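PDB 4RKQ: transcriptional regulator, LacI family from Arthrobacter sp., which probably binds a small sugar-like effector between two lobes and so regulates transcription, as LacI-family repressors do. Local coordinates for residues V96-P101 and I108-Q113; H114-A119 and K153-R158. One frame throughout, in Å; residues are numbered along the deposited sequence.

Interaction 1: residues V96-P101 and I108-Q113; sequences VLDENP and INFDYQ
The side chains of Tyr112 and Asp98 cross at about a right angle, ring and carboxylate planes 60° apart. Tyr112 OH donates to Asp98 OD1 over a short 2.6 Å, approaching from above the carboxylate plane, while OD1 itself lies at the edge of the tyrosine ring. A water also donates to Asp98 OD1, at 2.9 Å, and accepts from Phe110 N, which gives OD1 two donors and ties the aspartate to the backbone of the facing strand. The CG of Asp98 is anti to its nitrogen (chi1 -156°), a turn that brings the carboxylate back to residues 108-113 although the CB bond points away from them. Phe110 offers OD1 its edge, and its CB lies 4.0 Å above one face of the Tyr112 ring, offset toward the rim. Asp98 and Phe110 sit at the ends of two neighbouring parallel strands, 94-97 and 106-110, in the N-terminal lobe of a periplasmic-binding-protein-like fold; Tyr112 reaches them from the start of helix 112-125, so the Tyr112-Asp98 pair spans the lobe junction. In such folds the effector cleft lies between the lobes, and an ethanediol, probably from the crystallisation liquor, lies about 5 Å from the Asp98 side chain, consistent with a pocket here. Across the strands, Ile108 N donates to Val96 O, and Asp98 N to Ile108 O at 2.9 Å with an N-H...O angle of 166°. Between these two bonds, Leu97 CA makes a C-H...O contact of 3.3 Å with Ile108 O. Leu97 and Ile108 stand side by side on the same face of the sheet, Leu97 CG 3.9 Å from Ile108 CB, where Val249 and Ala252 of helix 246-262 pack against them. Asp98 OD2 has a long, weak ion pair with Arg151.

Interaction 2: residues H114-A119 and K153-R158; sequences HAAKVA and KAVAGR
The bond from CA to CB of Ala116 points toward helix 153-158, and the methyl packs beside Ala154 and Val155, where two helices of the C-terminal lobe of this periplasmic-binding-protein-like fold lie next to each other. The axes of the two segments approach to 8.4 Å and cross at -49°, a close approach consistent with the small side chains at the interface. The apolar part centres on one methyl group: Ala116 CB lies 3.6 Å from the carbonyl oxygen Ala154 O, and 3.9 Å from Val155 CG2, the branch anti to the carbonyl carbon. Val155 also touches Leu196 of strand 194-197, so this side of the contact faces the sheet.

At the outer side the contact is between long chains. Lys117 CD lies over one face of the Arg158 guanidinium, offset toward its rim and 3.5 Å from NH2. The aliphatic carbons of the lysine do the touching: the bends of its chain turn the amino group away, and NZ stays 5.7 Å from Arg158 NH2, which keeps the like charges apart.

The polar link runs through a water, which accepts from Arg158 NE at 2.7 Å in the plane of the guanidinium, at its edge. Replacing Arg158 by alanine is likely to leave this water without its NE partner and strip the Lys117 chain of the flat group beneath it. The same water donates to Lys117 O, 2.9 Å away.

Interaction 1 comes first along the chain and closes before interaction 2 opens; their centres lie 15 Å apart. Helix 112-125 serves both: its first turn carries Tyr112 into interaction 1, and the next residues form one side of interaction 2. The two also touch directly, Tyr112 O lying 3.4 Å from Ala154 CB, and Tyr112 packs on Val150 and Arg151 at the start of helix 150-161. The strand pairing of interaction 1 lies in the N-terminal lobe and its Tyr112 already in the C-terminal one; interaction 2 is helix packing within the C-terminal lobe. The passage from strand 106-110 into helix 112-125 joins them across the interlobe region, where related regulators bind their effectors.

Interaction 1: residues V96-P101 and I108-Q113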
ATOM      1  N   VAL A  96       8.757  14.462  13.211  1.00 11.98           N
ATOM      2  CA  VAL A  96       9.451  13.597  12.214  1.00 14.93           C
ATOM      3  C   VAL A  96       9.784  12.217  12.705  1.00 20.61           C
ATOM      4  O   VAL A  96      10.024  12.001  13.886  1.00 17.52           O
ATOM      5  CB  VAL A  96      10.776  14.243  11.723  1.00 18.11           C
ATOM      6  CG1 VAL A  96      10.509  15.494  10.920  1.00 30.19           C
ATOM      7  CG2 VAL A  96      11.710  14.561  12.888  1.00 22.78           C
ATOM      8  N   LEU A  97       9.842  11.266  11.781  1.00 13.84           N
ATOM      9  CA  LEU A  97      10.241   9.940  12.111  1.00 15.89           C
ATOM     10  C   LEU A  97      11.490   9.538  11.366  1.00 16.77           C
ATOM     11  O   LEU A  97      11.704   9.927  10.210  1.00 16.39           O
ATOM     12  CB  LEU A  97       9.155   8.949  11.710  1.00 21.31           C
ATOM     13  CG  LEU A  97       7.893   9.083  12.533  1.00 20.34           C
ATOM     14  CD1 LEU A  97       6.913  10.107  11.969  1.00 22.64           C
ATOM     15  CD2 LEU A  97       7.263   7.713  12.651  1.00 24.61           C
ATOM     16  N   ASP A  98      12.309   8.752  12.053  1.00 16.92           N
ATOM     17  CA  ASP A  98      13.415   8.024  11.428  1.00 14.91           C
ATOM     18  C   ASP A  98      14.508   8.907  10.830  1.00 24.04           C
ATOM     19  O   ASP A  98      15.187   8.498   9.901  1.00 20.09           O
ATOM     20  CB  ASP A  98      12.855   7.026  10.399  1.00 18.23           C
ATOM     21  CG  ASP A  98      13.809   5.858  10.137  1.00 35.88           C
ATOM     22  OD1 ASP A  98      14.485   5.439  11.082  1.00 23.19           O
ATOM     23  OD2 ASP A  98      13.934   5.405   8.981  1.00 30.44           O
ATOM     24  N   GLU A  99      14.736  10.088  11.403  1.00 13.34           N
ATOM     25  CA  GLU A  99      15.848  10.928  10.976  1.00 15.25           C
ATOM     26  C   GLU A  99      16.313  11.800  12.111  1.00 19.05           C
ATOM     27  O   GLU A  99      15.679  11.858  13.138  1.00 17.65           O
ATOM     28  CB  GLU A  99      15.497  11.752   9.733  1.00 27.27           C
ATOM     29  CG  GLU A  99      14.404  12.814   9.893  1.00 23.22           C
ATOM     30  CD  GLU A  99      14.302  13.742   8.638  1.00 26.45           C
ATOM     31  OE1 GLU A  99      14.882  14.828   8.629  1.00 29.14           O
ATOM     32  OE2 GLU A  99      13.700  13.367   7.650  1.00 27.19           O
ATOM     33  N   ASN A 100      17.433  12.487  11.928  1.00 14.42           N
ATOM     34  CA  ASN A 100      17.944  13.406  12.934  1.00 16.71           C
ATOM     35  C   ASN A 100      16.952  14.583  12.945  1.00 17.13           C
ATOM     36  O   ASN A 100      16.755  15.233  11.940  1.00 17.71           O
ATOM     37  CB  ASN A 100      19.335  13.892  12.541  1.00 22.76           C
ATOM     38  CG  ASN A 100      19.925  14.898  13.540  1.00 25.07           C
ATOM     39  OD1 ASN A 100      19.242  15.760  14.079  1.00 21.51           O
ATOM     40  ND2 ASN A 100      21.238  14.808  13.739  1.00 25.81           N
ATOM     41  N   PRO A 101      16.326  14.845  14.089  1.00 13.01           N
ATOM     42  CA  PRO A 101      15.213  15.802  14.056  1.00 15.39           C
ATOM     43  C   PRO A 101      15.630  17.272  14.055  1.00 18.89           C
ATOM     44  O   PRO A 101      14.771  18.149  13.901  1.00 17.35           O
ATOM     45  CB  PRO A 101      14.448  15.473  15.352  1.00 17.63           C
ATOM     46  CG  PRO A 101      15.444  14.834  16.250  1.00 15.02           C
ATOM     47  CD  PRO A 101      16.421  14.122  15.370  1.00 18.39           C
ATOM     48  N   ILE A 108      10.307  10.701  16.519  1.00 15.87           N
ATOM     49  CA  ILE A 108      10.236   9.289  16.831  1.00 18.91           C
ATOM     50  C   ILE A 108      11.413   8.618  16.079  1.00 19.21           C
ATOM     51  O   ILE A 108      11.580   8.797  14.872  1.00 17.71           O
ATOM     52  CB  ILE A 108       8.918   8.644  16.310  1.00 17.73           C
ATOM     53  CG1 ILE A 108       7.616   9.324  16.750  1.00 28.05           C
ATOM     54  CG2 ILE A 108       8.894   7.152  16.584  1.00 15.80           C
ATOM     55  CD1 ILE A 108       7.377   9.423  18.229  1.00 34.29           C
ATOM     56  N   ASN A 109      12.279   7.931  16.814  1.00 15.15           N
ATOM     57  CA  ASN A 109      13.440   7.205  16.231  1.00 13.56           C
ATOM     58  C   ASN A 109      13.295   5.743  16.660  1.00 23.11           C
ATOM     59  O   ASN A 109      12.482   5.400  17.537  1.00 20.88           O
ATOM     60  CB  ASN A 109      14.785   7.785  16.676  1.00 18.07           C
ATOM     61  CG  ASN A 109      15.319   8.898  15.744  1.00 43.10           C
ATOM     62  OD1 ASN A 109      14.664   9.341  14.820  1.00 49.62           O
ATOM     63  ND2 ASN A 109      16.523   9.360  16.023  1.00 49.56           N
ATOM     64  N   PHE A 110      14.052   4.866  16.030  1.00 18.11           N
ATOM     65  CA  PHE A 110      13.941   3.419  16.327  1.00 14.02           C
ATOM     66  C   PHE A 110      15.334   2.963  16.739  1.00 23.33           C
ATOM     67  O   PHE A 110      16.306   3.508  16.262  1.00 23.98           O
ATOM     68  CB  PHE A 110      13.453   2.672  15.121  1.00 24.12           C
ATOM     69  CG  PHE A 110      12.144   3.195  14.618  1.00 19.40           C
ATOM     70  CD1 PHE A 110      12.114   4.266  13.737  1.00 24.49           C
ATOM     71  CD2 PHE A 110      10.958   2.674  15.083  1.00 27.49           C
ATOM     72  CE1 PHE A 110      10.909   4.806  13.324  1.00 27.11           C
ATOM     73  CE2 PHE A 110       9.754   3.177  14.646  1.00 28.31           C
ATOM     74  CZ  PHE A 110       9.732   4.246  13.774  1.00 22.35           C
ATOM     75  N   ASP A 111      15.395   2.007  17.658  1.00 22.76           N
ATOM     76  CA  ASP A 111      16.665   1.479  18.165  1.00 24.97           C
ATOM     77  C   ASP A 111      17.211   0.429  17.223  1.00 23.09           C
ATOM     78  O   ASP A 111      16.878  -0.755  17.340  1.00 21.67           O
ATOM     79  CB  ASP A 111      16.408   0.858  19.516  1.00 22.06           C
ATOM     80  CG  ASP A 111      17.676   0.430  20.221  1.00 36.74           C
ATOM     81  OD1 ASP A 111      18.764   0.309  19.611  1.00 23.14           O
ATOM     82  OD2 ASP A 111      17.548   0.188  21.408  1.00 28.67           O
ATOM     83  N   TYR A 112      18.025   0.841  16.260  1.00 19.27           N
ATOM     84  CA  TYR A 112      18.517  -0.132  15.302  1.00 15.42           C
ATOM     85  C   TYR A 112      19.631  -1.040  15.841  1.00 26.63           C
ATOM     86  O   TYR A 112      19.854  -2.111  15.292  1.00 23.41           O
ATOM     87  CB  TYR A 112      18.951   0.509  14.001  1.00 22.93           C
ATOM     88  CG  TYR A 112      17.825   1.149  13.258  1.00 21.93           C
ATOM     89  CD1 TYR A 112      16.824   0.377  12.703  1.00 17.44           C
ATOM     90  CD2 TYR A 112      17.764   2.531  13.091  1.00 23.45           C
ATOM     91  CE1 TYR A 112      15.781   0.957  11.993  1.00 22.26           C
ATOM     92  CE2 TYR A 112      16.719   3.123  12.395  1.00 18.18           C
ATOM     93  CZ  TYR A 112      15.711   2.324  11.861  1.00 21.02           C
ATOM     94  OH  TYR A 112      14.681   2.885  11.122  1.00 20.92           O
ATOM     95  N   GLN A 113      20.313  -0.645  16.900  1.00 21.68           N
ATOM     96  CA  GLN A 113      21.257  -1.575  17.529  1.00 24.98           C
ATOM     97  C   GLN A 113      20.529  -2.740  18.154  1.00 18.91           C
ATOM     98  O   GLN A 113      20.964  -3.889  18.064  1.00 26.93           O
ATOM     99  CB  GLN A 113      22.081  -0.867  18.582  1.00 31.97           C
ATOM    100  CG  GLN A 113      23.015   0.099  17.907  1.00 38.37           C
ATOM    101  CD  GLN A 113      24.075   0.609  18.829  1.00 73.24           C
ATOM    102  OE1 GLN A 113      24.326   0.036  19.893  1.00 59.81           O
ATOM    103  NE2 GLN A 113      24.717   1.692  18.425  1.00 63.62           N
TER
HETATM  104  O   HOH W   1      15.205   6.259  13.750  1.00 28.85           O

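Interaction 2: residues H114-A119 and K153-R158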
ATOM      1  N   HIS A 114      19.417  -2.452  18.791  1.00 29.26           N
ATOM      2  CA  HIS A 114      18.600  -3.483  19.335  1.00 22.53           C
ATOM      3  C   HIS A 114      18.009  -4.412  18.263  1.00 24.54           C
ATOM      4  O   HIS A 114      18.007  -5.644  18.409  1.00 31.27           O
ATOM      5  CB  HIS A 114      17.507  -2.881  20.151  1.00 30.35           C
ATOM      6  CG  HIS A 114      16.435  -3.850  20.489  1.00 35.16           C
ATOM      7  ND1 HIS A 114      16.488  -4.643  21.608  1.00 33.73           N
ATOM      8  CD2 HIS A 114      15.304  -4.194  19.830  1.00 39.67           C
ATOM      9  CE1 HIS A 114      15.414  -5.403  21.653  1.00 28.26           C
ATOM     10  NE2 HIS A 114      14.687  -5.164  20.577  1.00 45.19           N
ATOM     11  N   ALA A 115      17.494  -3.833  17.184  1.00 22.21           N
ATOM     12  CA  ALA A 115      16.923  -4.629  16.094  1.00 25.24           C
ATOM     13  C   ALA A 115      17.977  -5.554  15.491  1.00 27.19           C
ATOM     14  O   ALA A 115      17.689  -6.710  15.174  1.00 28.08           O
ATOM     15  CB  ALA A 115      16.360  -3.713  14.993  1.00 18.46           C
ATOM     16  N   ALA A 116      19.175  -5.014  15.291  1.00 23.74           N
ATOM     17  CA  ALA A 116      20.276  -5.746  14.678  1.00 22.96           C
ATOM     18  C   ALA A 116      20.665  -6.919  15.554  1.00 28.45           C
ATOM     19  O   ALA A 116      20.887  -8.027  15.059  1.00 28.07           O
ATOM     20  CB  ALA A 116      21.470  -4.815  14.452  1.00 20.16           C
ATOM     21  N   LYS A 117      20.695  -6.696  16.855  1.00 26.27           N
ATOM     22  CA  LYS A 117      21.052  -7.744  17.793  1.00 30.81           C
ATOM     23  C   LYS A 117      20.025  -8.846  17.763  1.00 31.10           C
ATOM     24  O   LYS A 117      20.373 -10.011  17.719  1.00 27.64           O
ATOM     25  CB  LYS A 117      21.197  -7.195  19.215  1.00 41.66           C
ATOM     26  CG  LYS A 117      21.225  -8.281  20.284  1.00 40.04           C
ATOM     27  CD  LYS A 117      22.081  -7.910  21.489  1.00 75.53           C
ATOM     28  CE  LYS A 117      21.375  -6.993  22.475  1.00 65.40           C
ATOM     29  NZ  LYS A 117      20.394  -7.709  23.331  1.00125.26           N
ATOM     30  N   VAL A 118      18.751  -8.484  17.747  1.00 24.35           N
ATOM     31  CA  VAL A 118      17.689  -9.467  17.738  1.00 18.67           C
ATOM     32  C   VAL A 118      17.644 -10.273  16.442  1.00 25.39           C
ATOM     33  O   VAL A 118      17.510 -11.509  16.464  1.00 28.65           O
ATOM     34  CB  VAL A 118      16.333  -8.838  18.067  1.00 27.50           C
ATOM     35  CG1 VAL A 118      15.215  -9.853  17.961  1.00 33.47           C
ATOM     36  CG2 VAL A 118      16.363  -8.260  19.482  1.00 33.74           C
ATOM     37  N   ALA A 119      17.811  -9.595  15.313  1.00 24.00           N
ATOM     38  CA  ALA A 119      17.663 -10.253  14.006  1.00 25.79           C
ATOM     39  C   ALA A 119      18.841 -11.204  13.777  1.00 30.27           C
ATOM     40  O   ALA A 119      18.658 -12.337  13.370  1.00 28.64           O
ATOM     41  CB  ALA A 119      17.600  -9.224  12.892  1.00 20.45           C
ATOM     42  N   LYS A 153      24.312   0.118   9.061  1.00 30.24           N
ATOM     43  CA  LYS A 153      25.524   0.216   9.905  1.00 26.56           C
ATOM     44  C   LYS A 153      25.374  -0.582  11.179  1.00 24.88           C
ATOM     45  O   LYS A 153      26.318  -1.255  11.608  1.00 26.91           O
ATOM     46  CB  LYS A 153      25.884   1.692  10.207  1.00 28.22           C
ATOM     47  CG  LYS A 153      26.372   2.442   8.981  1.00 31.85           C
ATOM     48  CD  LYS A 153      26.593   3.941   9.213  1.00 35.95           C
ATOM     49  CE  LYS A 153      27.175   4.567   7.953  1.00 56.14           C
ATOM     50  NZ  LYS A 153      26.841   5.997   7.772  1.00 47.30           N
ATOM     51  N   ALA A 154      24.178  -0.576  11.762  1.00 20.50           N
ATOM     52  CA  ALA A 154      23.938  -1.307  12.987  1.00 19.51           C
ATOM     53  C   ALA A 154      24.075  -2.812  12.776  1.00 31.89           C
ATOM     54  O   ALA A 154      24.650  -3.488  13.597  1.00 26.90           O
ATOM     55  CB  ALA A 154      22.561  -0.982  13.552  1.00 22.06           C
ATOM     56  N   VAL A 155      23.555  -3.327  11.665  1.00 24.87           N
ATOM     57  CA  VAL A 155      23.670  -4.760  11.364  1.00 21.65           C
ATOM     58  C   VAL A 155      25.135  -5.161  11.095  1.00 21.36           C
ATOM     59  O   VAL A 155      25.614  -6.182  11.611  1.00 28.33           O
ATOM     60  CB  VAL A 155      22.762  -5.133  10.167  1.00 19.40           C
ATOM     61  CG1 VAL A 155      22.989  -6.576   9.712  1.00 25.72           C
ATOM     62  CG2 VAL A 155      21.293  -4.870  10.512  1.00 29.47           C
ATOM     63  N   ALA A 156      25.830  -4.357  10.295  1.00 26.57           N
ATOM     64  CA  ALA A 156      27.230  -4.620   9.961  1.00 35.60           C
ATOM     65  C   ALA A 156      28.096  -4.610  11.213  1.00 31.54           C
ATOM     66  O   ALA A 156      28.939  -5.482  11.391  1.00 46.26           O
ATOM     67  CB  ALA A 156      27.733  -3.608   8.983  1.00 27.50           C
ATOM     68  N   GLY A 157      27.856  -3.626  12.071  1.00 29.70           N
ATOM     69  CA  GLY A 157      28.427  -3.567  13.395  1.00 34.41           C
ATOM     70  C   GLY A 157      28.229  -4.835  14.193  1.00 44.47           C
ATOM     71  O   GLY A 157      29.182  -5.349  14.759  1.00 38.98           O
ATOM     72  N   ARG A 158      27.002  -5.353  14.241  1.00 28.58           N
ATOM     73  CA  ARG A 158      26.741  -6.528  15.030  1.00 27.09           C
ATOM     74  C   ARG A 158      27.449  -7.754  14.458  1.00 30.59           C
ATOM     75  O   ARG A 158      28.024  -8.560  15.201  1.00 36.47           O
ATOM     76  CB  ARG A 158      25.246  -6.786  15.166  1.00 21.53           C
ATOM     77  CG  ARG A 158      24.863  -7.990  16.005  1.00 32.73           C
ATOM     78  CD  ARG A 158      25.428  -7.889  17.402  1.00 27.19           C
ATOM     79  NE  ARG A 158      24.891  -8.925  18.285  1.00 34.93           N
ATOM     80  CZ  ARG A 158      25.205  -9.065  19.571  1.00 43.82           C
ATOM     81  NH1 ARG A 158      26.069  -8.239  20.138  1.00 43.44           N
ATOM     82  NH2 ARG A 158      24.653 -10.035  20.290  1.00 40.99           N
TER
HETATM   83  O   HOH W   2      23.099 -10.879  17.789  1.00 27.94           O